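Probable transcriptional regulator (Pseudomonas aeruginosa, PDB 2NNN) probably acts as a DNA-binding transcription factor of the MarR family, working as a dimer with a winged helix-turn-helix in each subunit. Local coordinates at residues 41-46 against 67-72; 82-87 against 92-97. All coordinates share one frame; numbering follows the deposited sequence.

Contact 1 (41-46 against 67-72)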
ATOM      1  N   TRP A  41     -10.113   4.508   9.973  1.00 33.28           N
ATOM      2  CA  TRP A  41     -10.759   5.802   9.689  1.00 32.77           C
ATOM      3  C   TRP A  41     -11.726   5.682   8.520  1.00 32.63           C
ATOM      4  O   TRP A  41     -12.834   6.223   8.571  1.00 33.54           O
ATOM      5  CB  TRP A  41      -9.695   6.881   9.396  1.00 31.56           C
ATOM      6  CG  TRP A  41     -10.268   8.231   8.975  1.00 32.02           C
ATOM      7  CD1 TRP A  41     -10.222   8.792   7.720  1.00 31.33           C
ATOM      8  CD2 TRP A  41     -10.949   9.197   9.816  1.00 31.66           C
ATOM      9  NE1 TRP A  41     -10.831  10.031   7.730  1.00 32.01           N
ATOM     10  CE2 TRP A  41     -11.289  10.300   8.998  1.00 30.96           C
ATOM     11  CE3 TRP A  41     -11.306   9.231  11.174  1.00 31.38           C
ATOM     12  CZ2 TRP A  41     -11.986  11.413   9.492  1.00 31.32           C
ATOM     13  CZ3 TRP A  41     -11.992  10.349  11.664  1.00 30.66           C
ATOM     14  CH2 TRP A  41     -12.321  11.419  10.823  1.00 30.06           C
ATOM     15  N   ALA A  42     -11.297   4.979   7.470  1.00 32.49           N
ATOM     16  CA  ALA A  42     -12.107   4.734   6.270  1.00 32.53           C
ATOM     17  C   ALA A  42     -13.423   4.035   6.612  1.00 32.70           C
ATOM     18  O   ALA A  42     -14.485   4.450   6.137  1.00 32.84           O
ATOM     19  CB  ALA A  42     -11.324   3.899   5.251  1.00 32.04           C
ATOM     20  N   ALA A  43     -13.341   2.972   7.411  1.00 32.87           N
ATOM     21  CA  ALA A  43     -14.532   2.262   7.893  1.00 33.66           C
ATOM     22  C   ALA A  43     -15.406   3.163   8.741  1.00 34.22           C
ATOM     23  O   ALA A  43     -16.609   3.114   8.622  1.00 34.91           O
ATOM     24  CB  ALA A  43     -14.151   1.032   8.678  1.00 33.42           C
ATOM     25  N   LEU A  44     -14.799   3.993   9.586  1.00 34.94           N
ATOM     26  CA  LEU A  44     -15.562   4.942  10.420  1.00 35.36           C
ATOM     27  C   LEU A  44     -16.305   5.953   9.536  1.00 35.36           C
ATOM     28  O   LEU A  44     -17.510   6.167   9.696  1.00 35.64           O
ATOM     29  CB  LEU A  44     -14.624   5.697  11.371  1.00 34.72           C
ATOM     30  CG  LEU A  44     -15.274   6.453  12.519  1.00 35.41           C
ATOM     31  CD1 LEU A  44     -15.496   5.510  13.715  1.00 37.67           C
ATOM     32  CD2 LEU A  44     -14.421   7.651  12.927  1.00 35.64           C
ATOM     33  N   VAL A  45     -15.564   6.576   8.617  1.00 35.14           N
ATOM     34  CA  VAL A  45     -16.143   7.495   7.647  1.00 34.93           C
ATOM     35  C   VAL A  45     -17.298   6.828   6.891  1.00 35.78           C
ATOM     36  O   VAL A  45     -18.394   7.374   6.860  1.00 35.83           O
ATOM     37  CB  VAL A  45     -15.063   8.073   6.688  1.00 34.66           C
ATOM     38  CG1 VAL A  45     -15.684   8.928   5.594  1.00 32.16           C
ATOM     39  CG2 VAL A  45     -14.043   8.891   7.485  1.00 33.49           C
ATOM     40  N   ARG A  46     -17.059   5.641   6.331  1.00 36.59           N
ATOM     41  CA  ARG A  46     -18.074   4.945   5.545  1.00 37.79           C
ATOM     42  C   ARG A  46     -19.351   4.610   6.330  1.00 38.81           C
ATOM     43  O   ARG A  46     -20.451   4.827   5.824  1.00 39.03           O
ATOM     44  CB  ARG A  46     -17.502   3.690   4.877  1.00 37.76           C
ATOM     45  CG  ARG A  46     -18.423   3.057   3.833  1.00 37.07           C
ATOM     46  CD  ARG A  46     -18.576   3.951   2.615  1.00 38.19           C
ATOM     47  NE  ARG A  46     -17.484   3.759   1.662  1.00 40.76           N
ATOM     48  CZ  ARG A  46     -17.215   4.572   0.642  1.00 41.07           C
ATOM     49  NH1 ARG A  46     -17.931   5.667   0.433  1.00 40.89           N
ATOM     50  NH2 ARG A  46     -16.209   4.296  -0.168  1.00 41.63           N
ATOM     51  N   ALA A  67     -12.165 -10.878   6.517  1.00 38.76           N
ATOM     52  CA  ALA A  67     -11.184 -10.968   7.605  1.00 39.06           C
ATOM     53  C   ALA A  67     -10.588  -9.599   7.989  1.00 39.40           C
ATOM     54  O   ALA A  67     -10.414  -9.312   9.172  1.00 40.13           O
ATOM     55  CB  ALA A  67     -10.075 -11.952   7.242  1.00 38.63           C
ATOM     56  N   THR A  68     -10.287  -8.764   6.994  1.00 39.34           N
ATOM     57  CA  THR A  68      -9.756  -7.425   7.239  1.00 39.07           C
ATOM     58  C   THR A  68     -10.781  -6.509   7.898  1.00 39.26           C
ATOM     59  O   THR A  68     -10.477  -5.893   8.909  1.00 39.42           O
ATOM     60  CB  THR A  68      -9.219  -6.769   5.945  1.00 39.04           C
ATOM     61  OG1 THR A  68      -8.344  -7.683   5.285  1.00 38.86           O
ATOM     62  CG2 THR A  68      -8.440  -5.487   6.250  1.00 39.19           C
ATOM     63  N   ILE A  69     -11.987  -6.420   7.335  1.00 39.64           N
ATOM     64  CA  ILE A  69     -13.022  -5.580   7.922  1.00 39.78           C
ATOM     65  C   ILE A  69     -13.455  -6.096   9.279  1.00 40.71           C
ATOM     66  O   ILE A  69     -13.774  -5.305  10.161  1.00 41.37           O
ATOM     67  CB  ILE A  69     -14.242  -5.344   6.993  1.00 39.49           C
ATOM     68  CG1 ILE A  69     -15.093  -4.181   7.518  1.00 38.61           C
ATOM     69  CG2 ILE A  69     -15.083  -6.607   6.828  1.00 39.04           C
ATOM     70  CD1 ILE A  69     -14.433  -2.816   7.400  1.00 39.24           C
ATOM     71  N   LYS A  70     -13.454  -7.420   9.446  1.00 41.66           N
ATOM     72  CA  LYS A  70     -13.777  -8.045  10.723  1.00 42.49           C
ATOM     73  C   LYS A  70     -12.963  -7.415  11.856  1.00 42.78           C
ATOM     74  O   LYS A  70     -13.510  -7.045  12.890  1.00 42.77           O
ATOM     75  CB  LYS A  70     -13.493  -9.543  10.663  1.00 42.57           C
ATOM     76  CG  LYS A  70     -14.052 -10.323  11.844  1.00 45.06           C
ATOM     77  CD  LYS A  70     -13.712 -11.808  11.747  1.00 47.22           C
ATOM     78  CE  LYS A  70     -13.942 -12.515  13.078  1.00 49.63           C
ATOM     79  NZ  LYS A  70     -15.377 -12.886  13.275  1.00 51.44           N
ATOM     80  N   GLY A  71     -11.658  -7.276  11.634  1.00 43.09           N
ATOM     81  CA  GLY A  71     -10.740  -6.859  12.678  1.00 43.25           C
ATOM     82  C   GLY A  71     -10.661  -5.350  12.832  1.00 43.53           C
ATOM     83  O   GLY A  71     -10.387  -4.848  13.927  1.00 43.99           O
ATOM     84  N   VAL A  72     -10.878  -4.622  11.742  1.00 43.21           N
ATOM     85  CA  VAL A  72     -11.010  -3.180  11.833  1.00 43.05           C
ATOM     86  C   VAL A  72     -12.229  -2.840  12.702  1.00 43.67           C
ATOM     87  O   VAL A  72     -12.127  -2.017  13.620  1.00 43.75           O
ATOM     88  CB  VAL A  72     -11.112  -2.517  10.434  1.00 42.94           C
ATOM     89  CG1 VAL A  72     -11.812  -1.160  10.516  1.00 41.47           C
ATOM     90  CG2 VAL A  72      -9.743  -2.394   9.809  1.00 41.45           C
TER
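Ala-43 meets Ile-69 and Val-72 in the interior of the winged helix-turn-helix domain of this MarR-family protein. Helix 38-50 supplies the alanine. Helix 66-78 supplies the two branched residues; in MarR proteins the helix at this place in the fold is the DNA-recognition helix. All three residues are buried, and the contact is wholly apolar. The CB of Ile-69 does not point at helix 38-50. CG1 stands anti to the backbone N (chi1 -165°), and chi2 of 69° then turns CD1 toward Ala-43. CD1 is the one atom of Ile-69 that touches, 4.1 Å from the CB of Ala-43. The residue also packs on Gln-55 and Leu-58 of helix 55-61. Val-72, one helical turn further on, points its CB at the other helix. The small alanine thus faces two methyls from successive turns. The patch is small, 82 Å² in all, and the nearest CA atoms, those of Ala-43 and Val-72, are 7.6 Å apart. On other sides of helix 38-50, Trp-41 packs on Leu-106 and Ala-113 of helix 100-121, and Arg-46 is shared between Glu-49 and Asp-10 of the second subunit. The closest approach is 3.7 Å, from Ala-43 CB to Val-72 CG1.

Contact 2 (82-87 against 92-97)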
ATOM      1  N   ILE A  82     -18.347   1.773  17.654  1.00 45.06           N
ATOM      2  CA  ILE A  82     -19.410   1.158  16.854  1.00 45.53           C
ATOM      3  C   ILE A  82     -20.486   0.516  17.721  1.00 46.08           C
ATOM      4  O   ILE A  82     -20.250   0.194  18.900  1.00 45.94           O
ATOM      5  CB  ILE A  82     -18.872   0.121  15.794  1.00 45.74           C
ATOM      6  CG1 ILE A  82     -18.071  -1.011  16.443  1.00 45.79           C
ATOM      7  CG2 ILE A  82     -18.040   0.800  14.713  1.00 44.95           C
ATOM      8  CD1 ILE A  82     -18.822  -2.315  16.526  1.00 46.60           C
ATOM      9  N   GLN A  83     -21.671   0.359  17.129  1.00 46.41           N
ATOM     10  CA  GLN A  83     -22.746  -0.435  17.715  1.00 46.58           C
ATOM     11  C   GLN A  83     -23.257  -1.473  16.704  1.00 46.79           C
ATOM     12  O   GLN A  83     -23.335  -1.222  15.489  1.00 46.18           O
ATOM     13  CB  GLN A  83     -23.877   0.453  18.277  1.00 46.77           C
ATOM     14  CG  GLN A  83     -24.688   1.248  17.245  1.00 47.39           C
ATOM     15  CD  GLN A  83     -25.440   2.474  17.807  1.00 47.50           C
ATOM     16  OE1 GLN A  83     -26.122   3.174  17.049  1.00 48.69           O
ATOM     17  NE2 GLN A  83     -25.311   2.741  19.121  1.00 47.47           N
ATOM     18  N   ARG A  84     -23.567  -2.655  17.224  1.00 46.94           N
ATOM     19  CA  ARG A  84     -24.141  -3.719  16.422  1.00 46.97           C
ATOM     20  C   ARG A  84     -25.613  -3.907  16.784  1.00 46.92           C
ATOM     21  O   ARG A  84     -26.046  -3.615  17.907  1.00 46.71           O
ATOM     22  CB  ARG A  84     -23.355  -5.017  16.603  1.00 47.17           C
ATOM     23  CG  ARG A  84     -21.894  -4.962  16.139  1.00 47.71           C
ATOM     24  CD  ARG A  84     -21.235  -6.296  16.404  1.00 48.61           C
ATOM     25  NE  ARG A  84     -19.866  -6.419  15.903  1.00 49.30           N
ATOM     26  CZ  ARG A  84     -18.779  -6.143  16.620  1.00 50.70           C
ATOM     27  NH1 ARG A  84     -18.894  -5.686  17.861  1.00 51.31           N
ATOM     28  NH2 ARG A  84     -17.572  -6.309  16.091  1.00 52.13           N
ATOM     29  N   SER A  85     -26.385  -4.377  15.811  1.00 46.72           N
ATOM     30  CA  SER A  85     -27.810  -4.595  15.995  1.00 46.38           C
ATOM     31  C   SER A  85     -28.331  -5.467  14.864  1.00 46.01           C
ATOM     32  O   SER A  85     -27.849  -5.366  13.740  1.00 45.88           O
ATOM     33  CB  SER A  85     -28.571  -3.260  16.037  1.00 46.41           C
ATOM     34  OG  SER A  85     -28.558  -2.623  14.770  1.00 46.69           O
ATOM     35  N   ALA A  86     -29.312  -6.310  15.182  1.00 45.52           N
ATOM     36  CA  ALA A  86     -29.923  -7.262  14.254  1.00 45.36           C
ATOM     37  C   ALA A  86     -30.415  -6.634  12.955  1.00 45.29           C
ATOM     38  O   ALA A  86     -31.042  -5.575  12.959  1.00 45.03           O
ATOM     39  CB  ALA A  86     -31.084  -8.002  14.951  1.00 45.37           C
ATOM     40  N   ASP A  87     -30.120  -7.298  11.844  1.00 45.36           N
ATOM     41  CA  ASP A  87     -30.694  -6.929  10.560  1.00 45.64           C
ATOM     42  C   ASP A  87     -32.195  -7.198  10.653  1.00 46.03           C
ATOM     43  O   ASP A  87     -32.594  -8.322  10.955  1.00 45.88           O
ATOM     44  CB  ASP A  87     -30.036  -7.743   9.439  1.00 45.46           C
ATOM     45  CG  ASP A  87     -30.497  -7.334   8.045  1.00 46.09           C
ATOM     46  OD1 ASP A  87     -31.500  -6.610   7.897  1.00 47.02           O
ATOM     47  OD2 ASP A  87     -29.848  -7.759   7.070  1.00 47.86           O
ATOM     48  N   ARG A  92     -30.749 -13.638  11.273  1.00 50.43           N
ATOM     49  CA  ARG A  92     -29.447 -14.286  11.394  1.00 51.37           C
ATOM     50  C   ARG A  92     -28.334 -13.253  11.228  1.00 51.24           C
ATOM     51  O   ARG A  92     -27.171 -13.532  11.528  1.00 51.40           O
ATOM     52  CB  ARG A  92     -29.296 -15.381  10.343  1.00 51.48           C
ATOM     53  CG  ARG A  92     -28.238 -16.426  10.676  1.00 53.14           C
ATOM     54  CD  ARG A  92     -28.158 -17.535   9.621  1.00 52.59           C
ATOM     55  NE  ARG A  92     -27.250 -17.153   8.546  1.00 56.36           N
ATOM     56  CZ  ARG A  92     -27.596 -16.965   7.274  1.00 57.36           C
ATOM     57  NH1 ARG A  92     -28.853 -17.143   6.874  1.00 57.77           N
ATOM     58  NH2 ARG A  92     -26.670 -16.597   6.396  1.00 57.21           N
ATOM     59  N   ARG A  93     -28.697 -12.054  10.775  1.00 51.16           N
ATOM     60  CA  ARG A  93     -27.716 -11.058  10.361  1.00 51.39           C
ATOM     61  C   ARG A  93     -27.560  -9.877  11.321  1.00 50.67           C
ATOM     62  O   ARG A  93     -28.511  -9.451  11.973  1.00 50.56           O
ATOM     63  CB  ARG A  93     -28.062 -10.566   8.956  1.00 51.97           C
ATOM     64  CG  ARG A  93     -26.902 -10.015   8.146  1.00 54.45           C
ATOM     65  CD  ARG A  93     -27.302  -9.882   6.678  1.00 58.82           C
ATOM     66  NE  ARG A  93     -26.241  -9.272   5.877  1.00 62.43           N
ATOM     67  CZ  ARG A  93     -26.128  -9.390   4.555  1.00 63.28           C
ATOM     68  NH1 ARG A  93     -27.013 -10.102   3.865  1.00 64.02           N
ATOM     69  NH2 ARG A  93     -25.123  -8.798   3.925  1.00 64.50           N
ATOM     70  N   LEU A  94     -26.331  -9.367  11.388  1.00 50.26           N
ATOM     71  CA  LEU A  94     -25.983  -8.173  12.155  1.00 49.25           C
ATOM     72  C   LEU A  94     -25.745  -6.971  11.257  1.00 48.49           C
ATOM     73  O   LEU A  94     -25.279  -7.102  10.124  1.00 48.33           O
ATOM     74  CB  LEU A  94     -24.731  -8.424  13.002  1.00 49.33           C
ATOM     75  CG  LEU A  94     -24.870  -8.776  14.483  1.00 49.29           C
ATOM     76  CD1 LEU A  94     -26.189  -9.457  14.761  1.00 50.25           C
ATOM     77  CD2 LEU A  94     -23.707  -9.659  14.902  1.00 48.97           C
ATOM     78  N   LEU A  95     -26.065  -5.801  11.794  1.00 47.59           N
ATOM     79  CA  LEU A  95     -25.796  -4.526  11.160  1.00 46.61           C
ATOM     80  C   LEU A  95     -24.819  -3.781  12.040  1.00 46.05           C
ATOM     81  O   LEU A  95     -24.950  -3.793  13.256  1.00 45.81           O
ATOM     82  CB  LEU A  95     -27.088  -3.713  11.023  1.00 46.67           C
ATOM     83  CG  LEU A  95     -27.901  -3.747   9.719  1.00 46.93           C
ATOM     84  CD1 LEU A  95     -27.857  -5.092   9.010  1.00 45.36           C
ATOM     85  CD2 LEU A  95     -29.341  -3.304   9.970  1.00 45.93           C
ATOM     86  N   VAL A  96     -23.831  -3.145  11.418  1.00 45.59           N
ATOM     87  CA  VAL A  96     -22.857  -2.329  12.138  1.00 44.93           C
ATOM     88  C   VAL A  96     -23.206  -0.853  11.925  1.00 44.63           C
ATOM     89  O   VAL A  96     -23.644  -0.447  10.844  1.00 44.24           O
ATOM     90  CB  VAL A  96     -21.393  -2.637  11.705  1.00 45.07           C
ATOM     91  CG1 VAL A  96     -20.400  -1.912  12.590  1.00 45.12           C
ATOM     92  CG2 VAL A  96     -21.117  -4.117  11.779  1.00 44.98           C
ATOM     93  N   SER A  97     -23.026  -0.060  12.973  1.00 44.36           N
ATOM     94  CA  SER A  97     -23.434   1.333  12.964  1.00 44.47           C
ATOM     95  C   SER A  97     -22.453   2.133  13.784  1.00 43.99           C
ATOM     96  O   SER A  97     -21.754   1.583  14.628  1.00 43.74           O
ATOM     97  CB  SER A  97     -24.820   1.455  13.594  1.00 44.59           C
ATOM     98  OG  SER A  97     -25.499   2.578  13.083  1.00 46.29           O
TER
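Ile-82 opens the first strand of a two-stranded antiparallel beta hairpin, the wing of the winged helix-turn-helix. Its CB lies 4.1 Å from Val-96 CG1. Gln-83 pairs with Ser-97 through two backbone bonds. Gln-83 N gives a nearly straight one to Ser-97 O (2.8 Å, 168° at the hydrogen), and Ser-97 N returns one to Gln-83 O. Their side chains share a face, with Gln-83 CG 3.7 Å from Ser-97 CB. Arg-84 and Val-96 form a non-hydrogen-bonded pair, with side chains on the other face. The Arg-84 chain runs extended from CG to NE, and Ile-82 CD1 lies under one face of its guanidinium, toward the rim. NH1 forms a salt bridge with Asp-77. Ser-85 faces Leu-95 in the next hydrogen-bonded pair; Leu-95 N reaches Ser-85 O at 2.7 Å, and Ser-85 N returns a bond to Leu-95 O, in the carbonyl plane. Ala-86 is opposite Leu-94, but these two side chains diverge. At Asp-87 a single bond runs from its N to Arg-93 O (2.7 Å); the donor sits above the carbonyl plane, off the lone pairs. CG of Asp-87 is anti to the backbone N (chi1 -175°), which lays the carboxylate alongside Arg-93. OD2 touches Arg-93 CD (3.3 Å). It is 4.1 Å from NE and well out of the guanidinium plane, so no N-H points at it and the charges probably attract only weakly. OD1 accepts from Asp-89 N in the turn. Leu-95 CD1 packs against CB (3.5 Å) and CG of Asp-87. The hairpin lies at the surface. At its base Ile-82 packs on Val-73 and Asp-77 of helix 66-78, Ile-82 and Val-96 both meet Leu-47 of helix 38-50, and Val-96 bonds through its backbone to Cys-53.

The two contacts come in series along the chain. Contact 1 packs helix 66-78 on helix 38-50, and contact 2 holds together the two strands of the wing, 82-87 and 93-98. Their centres are 14 Å apart, and their nearest atoms are about 5 Å apart without touching. Strand 82-87 is the next element after helix 66-78, across the short link 79-81. Leu-47 of helix 38-50 and Val-73 of helix 66-78 lie just beyond contact 1 in sequence and connect the two contacts by bearing on the hairpin base. Contact 1 is buried about 7 Å from the centre of the folded chain, whereas contact 2 is at the surface. The arrangement is consistent with DNA binding as in other MarR proteins.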